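PDB 6CHU: citrate lyase subunit beta-like protein, which binds magnesium and acts as a bifunctional TIM-barrel lyase of the HpcH/HpaI aldolase family, linked to itaconate dissimilation and leucine catabolism. Local coordinates for residues Gly143-Ile148 against Asp187-Asp192; Trp18-Ala23 against Val213-His218; Leu98-Ser103 against Leu118-Arg123; Arg183-Ala188 against Val209-Thr214. All coordinates share one frame; numbering follows the deposited sequence.

Interaction 1: Gly143-Ile148 against Asp187-Asp192; sequences GAEDLI and DAVHLD. With MG (magnesium ion), chain B.
Glu145 and Leu191 meet from opposite directions, the glutamate reaching out of the helix that starts at Ala144 and the leucine out of the loop after strand 184-187. With CG anti to the carbonyl carbon (chi1 -72°) and a bend at chi2 (77°), the Glu145 carboxylate folds back, so that both CG and CD lie against Leu191 CD1, CD at 3.4 Å. No direct hydrogen bond crosses here; the polar coupling runs through water. One water donates to Glu145 OE2 (2.8 Å from that oxygen) and to Val189 O, and accepts from Leu191 N, which accounts for both of its protons. A second accepts from Ala144 N and lies 2.6 Å from Glu145 OE1. Nearer the barrel, Ala188 CB packs 4.4 Å from Gly143 CA at the N-cap. Val264 of the second subunit packs on Leu191, and His267 of that subunit bonds to Glu145 O. Asp146 takes no part in the packing: Asp146 OD2 binds magnesium at 2.0 Å, and Glu120 is the second protein ligand. Both segments follow barrel strands and lie at the C-terminal ends of the strands, where this TIM barrel holds its magnesium.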
loop_
_atom_site.group_PDB
_atom_site.type_symbol
_atom_site.label_atom_id
_atom_site.label_comp_id
_atom_site.label_asym_id
_atom_site.label_seq_id
_atom_site.Cartn_x
_atom_site.Cartn_y
_atom_site.Cartn_z
ATOM N N GLY A 143 3.692 10.646 10.193
ATOM C CA GLY A 143 4.885 11.473 10.293
ATOM C C GLY A 143 6.033 10.923 9.472
ATOM O O GLY A 143 6.549 9.842 9.771
ATOM N N ALA A 144 6.461 11.663 8.450
ATOM C CA ALA A 144 7.404 11.095 7.492
ATOM C C ALA A 144 8.818 11.006 8.068
ATOM O O ALA A 144 9.546 10.046 7.792
ATOM C CB ALA A 144 7.396 11.922 6.203
ATOM N N GLU A 145 9.240 12.000 8.855
ATOM C CA GLU A 145 10.644 12.022 9.263
ATOM C C GLU A 145 10.956 10.936 10.287
ATOM O O GLU A 145 11.990 10.265 10.178
ATOM C CB GLU A 145 11.021 13.401 9.792
ATOM C CG GLU A 145 11.107 14.427 8.681
ATOM C CD GLU A 145 9.741 14.894 8.205
ATOM O OE1 GLU A 145 8.748 14.708 8.951
ATOM O OE2 GLU A 145 9.665 15.448 7.083
ATOM N N ASP A 146 10.097 10.763 11.302
ATOM C CA ASP A 146 10.301 9.661 12.248
ATOM C C ASP A 146 10.117 8.306 11.569
ATOM O O ASP A 146 10.792 7.332 11.937
ATOM C CB ASP A 146 9.355 9.781 13.454
ATOM C CG ASP A 146 9.977 10.543 14.628
ATOM O OD1 ASP A 146 11.164 10.300 14.944
ATOM O OD2 ASP A 146 9.269 11.379 15.251
ATOM N N LEU A 147 9.227 8.220 10.577
ATOM C CA LEU A 147 9.095 6.973 9.826
ATOM C C LEU A 147 10.433 6.586 9.207
ATOM O O LEU A 147 10.938 5.479 9.426
ATOM C CB LEU A 147 8.013 7.111 8.755
ATOM C CG LEU A 147 7.899 5.918 7.801
ATOM C CD1 LEU A 147 7.397 4.696 8.540
ATOM C CD2 LEU A 147 7.011 6.251 6.600
ATOM N N ILE A 148 11.045 7.509 8.465
ATOM C CA ILE A 148 12.317 7.212 7.816
ATOM C C ILE A 148 13.408 6.978 8.847
ATOM O O ILE A 148 14.275 6.115 8.669
ATOM C CB ILE A 148 12.694 8.349 6.848
ATOM C CG1 ILE A 148 11.692 8.408 5.695
ATOM C CG2 ILE A 148 14.165 8.213 6.376
ATOM C CD1 ILE A 148 11.730 7.222 4.780
ATOM N N ASP A 187 -2.746 15.151 7.656
ATOM C CA ASP A 187 -1.577 14.970 6.801
ATOM C C ASP A 187 -0.326 15.500 7.491
ATOM O O ASP A 187 -0.390 16.398 8.339
ATOM C CB ASP A 187 -1.779 15.671 5.454
ATOM C CG ASP A 187 -0.885 15.108 4.353
ATOM O OD1 ASP A 187 -0.486 13.936 4.422
ATOM O OD2 ASP A 187 -0.577 15.854 3.404
ATOM N N ALA A 188 0.823 14.941 7.105
ATOM C CA ALA A 188 2.096 15.191 7.770
ATOM C C ALA A 188 2.596 16.624 7.543
ATOM O O ALA A 188 2.256 17.298 6.560
ATOM C CB ALA A 188 3.162 14.204 7.278
ATOM N N VAL A 189 3.462 17.062 8.464
ATOM C CA VAL A 189 3.999 18.416 8.435
ATOM C C VAL A 189 4.980 18.579 7.286
ATOM O O VAL A 189 5.649 17.633 6.854
ATOM C CB VAL A 189 4.679 18.765 9.771
ATOM C CG1 VAL A 189 3.682 18.749 10.911
ATOM C CG2 VAL A 189 5.846 17.825 10.053
ATOM N N HIS A 190 5.082 19.810 6.803
ATOM C CA HIS A 190 6.017 20.194 5.754
ATOM C C HIS A 190 7.168 20.903 6.452
ATOM O O HIS A 190 7.045 22.074 6.803
ATOM C CB HIS A 190 5.319 21.099 4.746
ATOM C CG HIS A 190 6.037 21.218 3.441
ATOM N ND1 HIS A 190 5.876 20.306 2.420
ATOM C CD2 HIS A 190 6.908 22.148 2.985
ATOM C CE1 HIS A 190 6.621 20.668 1.391
ATOM N NE2 HIS A 190 7.264 21.777 1.711
ATOM N N LEU A 191 8.286 20.194 6.660
ATOM C CA LEU A 191 9.355 20.753 7.485
ATOM C C LEU A 191 10.059 21.930 6.826
ATOM O O LEU A 191 10.634 22.766 7.537
ATOM C CB LEU A 191 10.382 19.678 7.840
ATOM C CG LEU A 191 9.918 18.624 8.852
ATOM C CD1 LEU A 191 11.114 17.813 9.288
ATOM C CD2 LEU A 191 9.256 19.254 10.068
ATOM N N ASP A 192 10.027 22.022 5.496
ATOM C CA ASP A 192 10.680 23.124 4.785
ATOM C C ASP A 192 9.740 24.323 4.808
ATOM O O ASP A 192 8.925 24.521 3.904
ATOM C CB ASP A 192 11.041 22.718 3.358
ATOM C CG ASP A 192 11.949 23.729 2.674
ATOM O OD1 ASP A 192 12.124 24.844 3.207
ATOM O OD2 ASP A 192 12.490 23.414 1.597
HETATM MG MG MG B . 7.661 12.595 14.877
HETATM O O HOH W 1 6.295 14.910 8.064
HETATM O O HOH W 2 8.195 17.419 5.703
HETATM O O HOH W 3 8.180 12.780 12.766
HETATM O O HOH W 4 8.991 14.126 15.493
HETATM O O HOH W 5 7.042 12.329 16.854
#

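Interaction 2: Trp18-Ala23 against Val213-His218; sequences WLFCPA and VTVCIH
The indole of Trp18 has Val213 over one face: CG1 lies 3.5 Å from the centroid of the Trp18 five-membered ring, 18° off the normal, which defines a CH-pi contact. Val213 CG2 sits over the same plane near the nitrogen, 3.3 Å from Trp18 NE1. The two side chains cross at about a right angle, and the Trp18 side chain also touches Ile40, Leu184 and Leu186. The Phe20 ring meets its neighbours obliquely, with CE2 3.5 Å from Val215 CG1 and CD2 3.9 Å from Ile217 CG2. Its CG lies anti to the carbonyl carbon (chi1 -82°), which turns the ring toward Val215 and Ile217. The Phe20 side chain also comes within about 3 Å of that of the substrate-binding Arg72. Beneath the side chains the strands pair in parallel: Cys216 N donates to Trp18 O at 2.7 Å, and Phe20 N to Cys216 O at 3.0 Å, the latter almost straight (164°). A water donates to both Phe20 O and Ile217 O, joining the chains just past the pairing. First and last strands thus close the barrel through backbone hydrogen bonds, which set the register, while side chains add apolar and CH-pi packing without a hydrogen bond of their own across the seam.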
loop_
_atom_site.group_PDB
_atom_site.type_symbol
_atom_site.label_atom_id
_atom_site.label_comp_id
_atom_site.label_asym_id
_atom_site.label_seq_id
_atom_site.Cartn_x
_atom_site.Cartn_y
_atom_site.Cartn_z
ATOM N N TRP A 18 -3.921 23.124 11.538
ATOM C CA TRP A 18 -3.462 22.786 12.874
ATOM C C TRP A 18 -1.992 23.160 13.008
ATOM O O TRP A 18 -1.218 23.045 12.055
ATOM C CB TRP A 18 -3.646 21.295 13.152
ATOM C CG TRP A 18 -5.075 20.866 13.281
ATOM C CD1 TRP A 18 -6.164 21.386 12.637
ATOM C CD2 TRP A 18 -5.560 19.797 14.097
ATOM N NE1 TRP A 18 -7.305 20.695 13.012
ATOM C CE2 TRP A 18 -6.956 19.727 13.915
ATOM C CE3 TRP A 18 -4.945 18.903 14.976
ATOM C CZ2 TRP A 18 -7.750 18.788 14.584
ATOM C CZ3 TRP A 18 -5.741 17.971 15.644
ATOM C CH2 TRP A 18 -7.122 17.925 15.437
ATOM N N LEU A 19 -1.606 23.596 14.204
ATOM C CA LEU A 19 -0.282 24.184 14.395
ATOM C C LEU A 19 0.351 23.646 15.669
ATOM O O LEU A 19 -0.204 23.822 16.759
ATOM C CB LEU A 19 -0.376 25.711 14.441
ATOM C CG LEU A 19 0.898 26.471 14.799
ATOM C CD1 LEU A 19 1.993 26.164 13.790
ATOM C CD2 LEU A 19 0.628 27.961 14.854
ATOM N N PHE A 20 1.512 23.002 15.530
ATOM C CA PHE A 20 2.321 22.656 16.693
ATOM C C PHE A 20 2.847 23.920 17.366
ATOM O O PHE A 20 3.333 24.841 16.705
ATOM C CB PHE A 20 3.517 21.786 16.299
ATOM C CG PHE A 20 3.207 20.328 16.155
ATOM C CD1 PHE A 20 2.969 19.529 17.274
ATOM C CD2 PHE A 20 3.207 19.736 14.900
ATOM C CE1 PHE A 20 2.703 18.171 17.129
ATOM C CE2 PHE A 20 2.936 18.390 14.747
ATOM C CZ PHE A 20 2.683 17.597 15.865
ATOM N N CYS A 21 2.772 23.943 18.695
ATOM C CA CYS A 21 3.427 24.963 19.511
ATOM C C CYS A 21 4.125 24.238 20.653
ATOM O O CYS A 21 3.447 23.576 21.464
ATOM C CB CYS A 21 2.418 25.988 20.036
ATOM S SG CYS A 21 3.117 27.315 21.039
ATOM N N PRO A 22 5.453 24.302 20.747
ATOM C CA PRO A 22 6.145 23.687 21.893
ATOM C C PRO A 22 5.606 24.230 23.211
ATOM O O PRO A 22 5.501 25.445 23.406
ATOM C CB PRO A 22 7.612 24.087 21.685
ATOM C CG PRO A 22 7.714 24.458 20.239
ATOM C CD PRO A 22 6.381 25.010 19.846
ATOM N N ALA A 23 5.280 23.315 24.131
ATOM C CA ALA A 23 4.638 23.714 25.380
ATOM C C ALA A 23 5.581 24.402 26.361
ATOM O O ALA A 23 5.101 24.908 27.379
ATOM C CB ALA A 23 3.995 22.500 26.063
ATOM N N VAL A 213 -7.206 17.659 7.550
ATOM C CA VAL A 213 -6.298 18.586 8.224
ATOM C C VAL A 213 -4.920 18.450 7.588
ATOM O O VAL A 213 -4.481 17.342 7.274
ATOM C CB VAL A 213 -6.211 18.274 9.738
ATOM C CG1 VAL A 213 -5.050 19.048 10.387
ATOM C CG2 VAL A 213 -7.542 18.573 10.451
ATOM N N THR A 214 -4.218 19.575 7.426
ATOM C CA THR A 214 -2.769 19.557 7.257
ATOM C C THR A 214 -2.151 20.193 8.495
ATOM O O THR A 214 -2.472 21.340 8.831
ATOM C CB THR A 214 -2.340 20.303 5.993
ATOM O OG1 THR A 214 -2.665 19.509 4.847
ATOM C CG2 THR A 214 -0.825 20.562 6.004
ATOM N N VAL A 215 -1.279 19.457 9.171
ATOM C CA VAL A 215 -0.641 19.974 10.376
ATOM C C VAL A 215 0.581 20.789 9.978
ATOM O O VAL A 215 1.311 20.437 9.037
ATOM C CB VAL A 215 -0.283 18.827 11.337
ATOM C CG1 VAL A 215 0.331 19.391 12.621
ATOM C CG2 VAL A 215 -1.554 18.023 11.668
ATOM N N CYS A 216 0.779 21.908 10.673
ATOM C CA CYS A 216 1.836 22.868 10.382
ATOM C C CYS A 216 2.781 23.006 11.567
ATOM O O CYS A 216 2.393 22.790 12.717
ATOM C CB CYS A 216 1.255 24.241 10.059
ATOM S SG CYS A 216 0.116 24.232 8.679
ATOM N N ILE A 217 4.025 23.399 11.280
ATOM C CA ILE A 217 5.010 23.669 12.322
ATOM C C ILE A 217 5.397 25.135 12.389
ATOM O O ILE A 217 6.206 25.515 13.251
ATOM C CB ILE A 217 6.256 22.779 12.155
ATOM C CG1 ILE A 217 6.617 22.669 10.684
ATOM C CG2 ILE A 217 5.988 21.362 12.689
ATOM C CD1 ILE A 217 7.863 23.331 10.358
ATOM N N HIS A 218 4.827 25.982 11.533
ATOM C CA HIS A 218 5.079 27.417 11.595
ATOM C C HIS A 218 3.792 28.149 11.228
ATOM O O HIS A 218 3.084 27.721 10.305
ATOM C CB HIS A 218 6.210 27.828 10.644
ATOM C CG HIS A 218 6.716 29.221 10.858
ATOM N ND1 HIS A 218 6.141 30.322 10.259
ATOM C CD2 HIS A 218 7.753 29.690 11.591
ATOM C CE1 HIS A 218 6.802 31.411 10.617
ATOM N NE2 HIS A 218 7.783 31.055 11.425
HETATM O O HOH W 6 6.111 24.448 15.839
#

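Interaction 3: Leu98-Ser103 against Leu118-Arg123; sequences LPKAES and LVETAR. With MG (magnesium ion), chain B.
Glu120 divides its carboxylate between metal and loop: OE1 binds magnesium at 2.1 Å, and OE2 accepts from Lys100 N at 2.9 Å through its anti lone pair. A metal-bound water lies 2.7 Å from that same Glu120 OE2 and accepts from Lys100 NZ, so the second oxygen is bonded to the loop and lies close to the metal's water shell. Glu120 CG stands between its backbone N and carbonyl carbon (chi1 48°), and the extended chain carries OE1 to the ion. The lysine tail passes obliquely over Glu120, its NZ forming salt bridges with Glu44 and Asp45 and a hydrogen bond with Asp146. Farther along, Thr121 OG1 donates to the anti lone pair of Glu102 OE1 at 2.6 Å, and it accepts from Gly124 N as the N-cap of the next helix. A water adds a third bond to that hydroxyl: it donates to Thr121 OG1 and Ala101 O and accepts from Glu120 N. Backbone bonds complete the set, Leu118 N to Leu98 O (2.9 Å) and Ala101 N to Leu118 O (3.0 Å). In this HpcH/HpaI-family TIM barrel, the loops after strands 95-98 and 114-119 thus build the magnesium site at the C-terminal ends of the strands.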
loop_
_atom_site.group_PDB
_atom_site.type_symbol
_atom_site.label_atom_id
_atom_site.label_comp_id
_atom_site.label_asym_id
_atom_site.label_seq_id
_atom_site.Cartn_x
_atom_site.Cartn_y
_atom_site.Cartn_z
ATOM N N LEU A 98 -0.852 10.892 20.286
ATOM C CA LEU A 98 0.085 9.860 20.703
ATOM C C LEU A 98 1.139 9.652 19.623
ATOM O O LEU A 98 0.813 9.108 18.556
ATOM C CB LEU A 98 -0.654 8.552 20.971
ATOM C CG LEU A 98 0.251 7.350 21.282
ATOM C CD1 LEU A 98 0.932 7.507 22.615
ATOM C CD2 LEU A 98 -0.550 6.036 21.211
ATOM N N PRO A 99 2.389 10.044 19.840
ATOM C CA PRO A 99 3.420 9.826 18.819
ATOM C C PRO A 99 3.898 8.385 18.855
ATOM O O PRO A 99 3.733 7.667 19.848
ATOM C CB PRO A 99 4.535 10.791 19.242
ATOM C CG PRO A 99 4.452 10.754 20.749
ATOM C CD PRO A 99 2.959 10.630 21.068
ATOM N N LYS A 100 4.527 7.978 17.752
ATOM C CA LYS A 100 4.999 6.606 17.584
ATOM C C LYS A 100 3.904 5.609 17.959
ATOM O O LYS A 100 4.163 4.575 18.581
ATOM C CB LYS A 100 6.277 6.340 18.397
ATOM C CG LYS A 100 7.571 6.976 17.810
ATOM C CD LYS A 100 7.691 8.473 18.151
ATOM C CE LYS A 100 8.939 9.093 17.503
ATOM N NZ LYS A 100 9.188 10.487 18.003
ATOM N N ALA A 101 2.665 5.921 17.585
ATOM C CA ALA A 101 1.561 5.024 17.917
ATOM C C ALA A 101 1.743 3.692 17.193
ATOM O O ALA A 101 1.881 3.657 15.966
ATOM C CB ALA A 101 0.221 5.661 17.539
ATOM N N GLU A 102 1.745 2.586 17.947
ATOM C CA GLU A 102 2.093 1.299 17.358
ATOM C C GLU A 102 1.134 0.160 17.649
ATOM O O GLU A 102 1.334 -0.930 17.103
ATOM C CB GLU A 102 3.512 0.884 17.783
ATOM C CG GLU A 102 4.570 1.747 17.107
ATOM C CD GLU A 102 5.984 1.361 17.472
ATOM O OE1 GLU A 102 6.861 1.442 16.581
ATOM O OE2 GLU A 102 6.222 0.978 18.642
ATOM N N SER A 103 0.098 0.368 18.463
ATOM C CA SER A 103 -0.852 -0.708 18.715
ATOM C C SER A 103 -2.161 -0.127 19.224
ATOM O O SER A 103 -2.198 0.974 19.780
ATOM C CB SER A 103 -0.304 -1.707 19.734
ATOM O OG SER A 103 -0.273 -1.120 21.025
ATOM N N LEU A 118 -0.576 9.234 16.037
ATOM C CA LEU A 118 0.411 9.696 15.064
ATOM C C LEU A 118 1.274 8.488 14.717
ATOM O O LEU A 118 2.121 8.057 15.507
ATOM C CB LEU A 118 1.221 10.861 15.628
ATOM C CG LEU A 118 2.512 11.256 14.907
ATOM C CD1 LEU A 118 2.251 11.564 13.434
ATOM C CD2 LEU A 118 3.141 12.480 15.609
ATOM N N VAL A 119 1.028 7.924 13.540
ATOM C CA VAL A 119 1.772 6.774 13.040
ATOM C C VAL A 119 3.018 7.277 12.316
ATOM O O VAL A 119 2.924 8.039 11.346
ATOM C CB VAL A 119 0.897 5.915 12.113
ATOM C CG1 VAL A 119 1.737 4.842 11.405
ATOM C CG2 VAL A 119 -0.238 5.259 12.916
ATOM N N GLU A 120 4.190 6.853 12.796
ATOM C CA GLU A 120 5.465 7.309 12.253
ATOM C C GLU A 120 6.537 6.240 12.432
ATOM O O GLU A 120 7.724 6.560 12.551
ATOM C CB GLU A 120 5.889 8.648 12.908
ATOM C CG GLU A 120 5.786 8.659 14.434
ATOM C CD GLU A 120 5.954 10.037 15.043
ATOM O OE1 GLU A 120 6.442 10.957 14.333
ATOM O OE2 GLU A 120 5.590 10.193 16.240
ATOM N N THR A 121 6.129 4.967 12.474
ATOM C CA THR A 121 7.035 3.830 12.503
ATOM C C THR A 121 6.420 2.723 11.663
ATOM O O THR A 121 5.218 2.732 11.380
ATOM C CB THR A 121 7.278 3.287 13.921
ATOM O OG1 THR A 121 6.064 2.699 14.417
ATOM C CG2 THR A 121 7.733 4.393 14.873
ATOM N N ALA A 122 7.266 1.765 11.267
ATOM C CA ALA A 122 6.793 0.636 10.472
ATOM C C ALA A 122 5.733 -0.167 11.214
ATOM O O ALA A 122 4.737 -0.584 10.615
ATOM C CB ALA A 122 7.965 -0.262 10.085
ATOM N N ARG A 123 5.936 -0.417 12.512
ATOM C CA ARG A 123 4.939 -1.177 13.263
ATOM C C ARG A 123 3.601 -0.453 13.271
ATOM O O ARG A 123 2.541 -1.085 13.169
ATOM C CB ARG A 123 5.416 -1.425 14.699
ATOM C CG ARG A 123 4.391 -2.174 15.553
ATOM C CD ARG A 123 4.226 -3.590 15.041
ATOM N NE ARG A 123 5.411 -4.386 15.342
ATOM C CZ ARG A 123 5.530 -5.184 16.397
ATOM N NH1 ARG A 123 4.524 -5.315 17.256
ATOM N NH2 ARG A 123 6.656 -5.858 16.588
HETATM MG MG MG B . 7.661 12.595 14.877
HETATM O O HOH W 5 7.042 12.329 16.854
HETATM O O HOH W 7 4.180 4.753 14.850
HETATM O O HOH W 8 2.005 -3.495 17.576
HETATM O O HOH W 3 8.180 12.780 12.766
HETATM O O HOH W 4 8.991 14.126 15.493
#

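Interaction 4: Arg183-Ala188 against Val209-Thr214; sequences RLALDA and VGFDVT
Ala185 O is gripped by two backbone N-H groups in succession: Asp212 N at 2.9 Å, lying in the carbonyl plane, and Val213 N in a weak bond at 3.3 Å with an N-H...O angle of 131°. The other polar group of the same residue is also held, because Ala185 N donates to Asp212 OD2 at 2.8 Å through the anti lone pair. Asp212 thus holds both the N-H and the C=O of Ala185, one with its side chain and one with its backbone. Leu184 crosses obliquely there, its CD2 3.5 Å from Asp212 CB. Beyond this point regular parallel pairing takes over, Asp187 N donating to Val213 O at 2.8 Å and nearly straight (173°). The strands belong to a beta-alpha-beta unit, strand 184-187, helix 196-209 and strand 213-216; the helix ends in a Schellman motif at Gly210, whose positive phi turns the chain back toward the barrel. Phe211 packs against the sheet, touching Ala206 of helix 196-209 and Leu175 of helix 165-180. Asp187 lies over one face of its ring, CB making a CH-pi contact 4.0 Å from the Phe211 ring centroid and OD1 3.6 Å above the plane toward the rim, the carboxylate and ring planes 34° apart. That carboxylate is well satisfied: Trp142 NE1 bonds OD1, Arg171 forms a salt bridge with OD2, and a water donates to OD2 while hydrogen-bonding Thr214 OG1. On the barrel-interior face Leu186 and Val213 point the same way side by side.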
loop_
_atom_site.group_PDB
_atom_site.type_symbol
_atom_site.label_atom_id
_atom_site.label_comp_id
_atom_site.label_asym_id
_atom_site.label_seq_id
_atom_site.Cartn_x
_atom_site.Cartn_y
_atom_site.Cartn_z
ATOM N N ARG A 183 -12.626 8.290 11.403
ATOM C CA ARG A 183 -11.720 9.165 12.142
ATOM C C ARG A 183 -11.280 10.337 11.276
ATOM O O ARG A 183 -11.319 10.279 10.043
ATOM C CB ARG A 183 -10.487 8.399 12.626
ATOM C CG ARG A 183 -10.774 6.991 13.194
ATOM C CD ARG A 183 -11.810 7.014 14.319
ATOM N NE ARG A 183 -11.779 5.762 15.068
ATOM C CZ ARG A 183 -12.727 5.376 15.917
ATOM N NH1 ARG A 183 -13.806 6.135 16.096
ATOM N NH2 ARG A 183 -12.611 4.222 16.572
ATOM N N LEU A 184 -10.849 11.413 11.940
ATOM C CA LEU A 184 -10.185 12.497 11.224
ATOM C C LEU A 184 -8.883 11.998 10.616
ATOM O O LEU A 184 -8.168 11.198 11.224
ATOM C CB LEU A 184 -9.871 13.657 12.164
ATOM C CG LEU A 184 -10.848 14.782 12.470
ATOM C CD1 LEU A 184 -10.067 15.870 13.179
ATOM C CD2 LEU A 184 -11.465 15.332 11.216
ATOM N N ALA A 185 -8.550 12.501 9.423
ATOM C CA ALA A 185 -7.279 12.189 8.777
ATOM C C ALA A 185 -6.424 13.449 8.733
ATOM O O ALA A 185 -6.841 14.459 8.159
ATOM C CB ALA A 185 -7.492 11.645 7.361
ATOM N N LEU A 186 -5.230 13.379 9.319
ATOM C CA LEU A 186 -4.321 14.519 9.403
ATOM C C LEU A 186 -3.075 14.237 8.573
ATOM O O LEU A 186 -2.408 13.214 8.776
ATOM C CB LEU A 186 -3.931 14.802 10.861
ATOM C CG LEU A 186 -5.018 15.247 11.851
ATOM C CD1 LEU A 186 -5.918 14.081 12.267
ATOM C CD2 LEU A 186 -4.330 15.807 13.072
ATOM N N ASP A 187 -2.746 15.151 7.656
ATOM C CA ASP A 187 -1.577 14.970 6.801
ATOM C C ASP A 187 -0.326 15.500 7.491
ATOM O O ASP A 187 -0.390 16.398 8.339
ATOM C CB ASP A 187 -1.779 15.671 5.454
ATOM C CG ASP A 187 -0.885 15.108 4.353
ATOM O OD1 ASP A 187 -0.486 13.936 4.422
ATOM O OD2 ASP A 187 -0.577 15.854 3.404
ATOM N N ALA A 188 0.823 14.941 7.105
ATOM C CA ALA A 188 2.096 15.191 7.770
ATOM C C ALA A 188 2.596 16.624 7.543
ATOM O O ALA A 188 2.256 17.298 6.560
ATOM C CB ALA A 188 3.162 14.204 7.278
ATOM N N VAL A 209 -7.858 14.406 -1.918
ATOM C CA VAL A 209 -8.148 12.995 -1.635
ATOM C C VAL A 209 -8.896 12.800 -0.325
ATOM O O VAL A 209 -9.220 11.655 0.029
ATOM C CB VAL A 209 -6.865 12.134 -1.638
ATOM C CG1 VAL A 209 -6.170 12.234 -3.004
ATOM C CG2 VAL A 209 -5.915 12.518 -0.485
ATOM N N GLY A 210 -9.170 13.867 0.412
ATOM C CA GLY A 210 -10.019 13.785 1.579
ATOM C C GLY A 210 -9.339 13.810 2.931
ATOM O O GLY A 210 -9.977 13.443 3.928
ATOM N N PHE A 211 -8.076 14.209 3.011
ATOM C CA PHE A 211 -7.552 14.555 4.322
ATOM C C PHE A 211 -8.409 15.678 4.895
ATOM O O PHE A 211 -8.981 16.484 4.159
ATOM C CB PHE A 211 -6.077 14.980 4.243
ATOM C CG PHE A 211 -5.109 13.824 4.274
ATOM C CD1 PHE A 211 -4.705 13.276 5.479
ATOM C CD2 PHE A 211 -4.612 13.280 3.088
ATOM C CE1 PHE A 211 -3.817 12.207 5.520
ATOM C CE2 PHE A 211 -3.717 12.209 3.111
ATOM C CZ PHE A 211 -3.314 11.671 4.337
ATOM N N ASP A 212 -8.539 15.695 6.221
ATOM C CA ASP A 212 -9.333 16.712 6.897
ATOM C C ASP A 212 -8.499 17.884 7.367
ATOM O O ASP A 212 -9.047 18.980 7.569
ATOM C CB ASP A 212 -10.031 16.101 8.109
ATOM C CG ASP A 212 -10.950 14.976 7.721
ATOM O OD1 ASP A 212 -11.944 15.272 7.038
ATOM O OD2 ASP A 212 -10.648 13.809 8.045
ATOM N N VAL A 213 -7.206 17.659 7.550
ATOM C CA VAL A 213 -6.298 18.586 8.224
ATOM C C VAL A 213 -4.920 18.450 7.588
ATOM O O VAL A 213 -4.481 17.342 7.274
ATOM C CB VAL A 213 -6.211 18.274 9.738
ATOM C CG1 VAL A 213 -5.050 19.048 10.387
ATOM C CG2 VAL A 213 -7.542 18.573 10.451
ATOM N N THR A 214 -4.218 19.575 7.426
ATOM C CA THR A 214 -2.769 19.557 7.257
ATOM C C THR A 214 -2.151 20.193 8.495
ATOM O O THR A 214 -2.472 21.340 8.831
ATOM C CB THR A 214 -2.340 20.303 5.993
ATOM O OG1 THR A 214 -2.665 19.509 4.847
ATOM C CG2 THR A 214 -0.825 20.562 6.004
HETATM O O HOH W 9 -0.660 18.625 3.416
#

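From the N terminus, strand 17-22 opens interaction 2, whose partner on strand 213-216 comes some 190 residues later; interactions 1 and 3 nest inside the loop it closes. Interaction 3 comes first, joining the loop after strand 95-98 to the end of strand 114-119. Interaction 1 follows in series, opening at 143-148 and ending at 187-192; it and interaction 3 both reach the magnesium ion and the second subunit. Interaction 4 begins on the stretch where interaction 1 ends, sharing Asp187 and Ala188, closes the beta-alpha-beta loop and finishes on Val213 and Thr214, shared with interaction 2. Together they link the barrel seam, its last beta-alpha-beta unit and the metal-binding mouth.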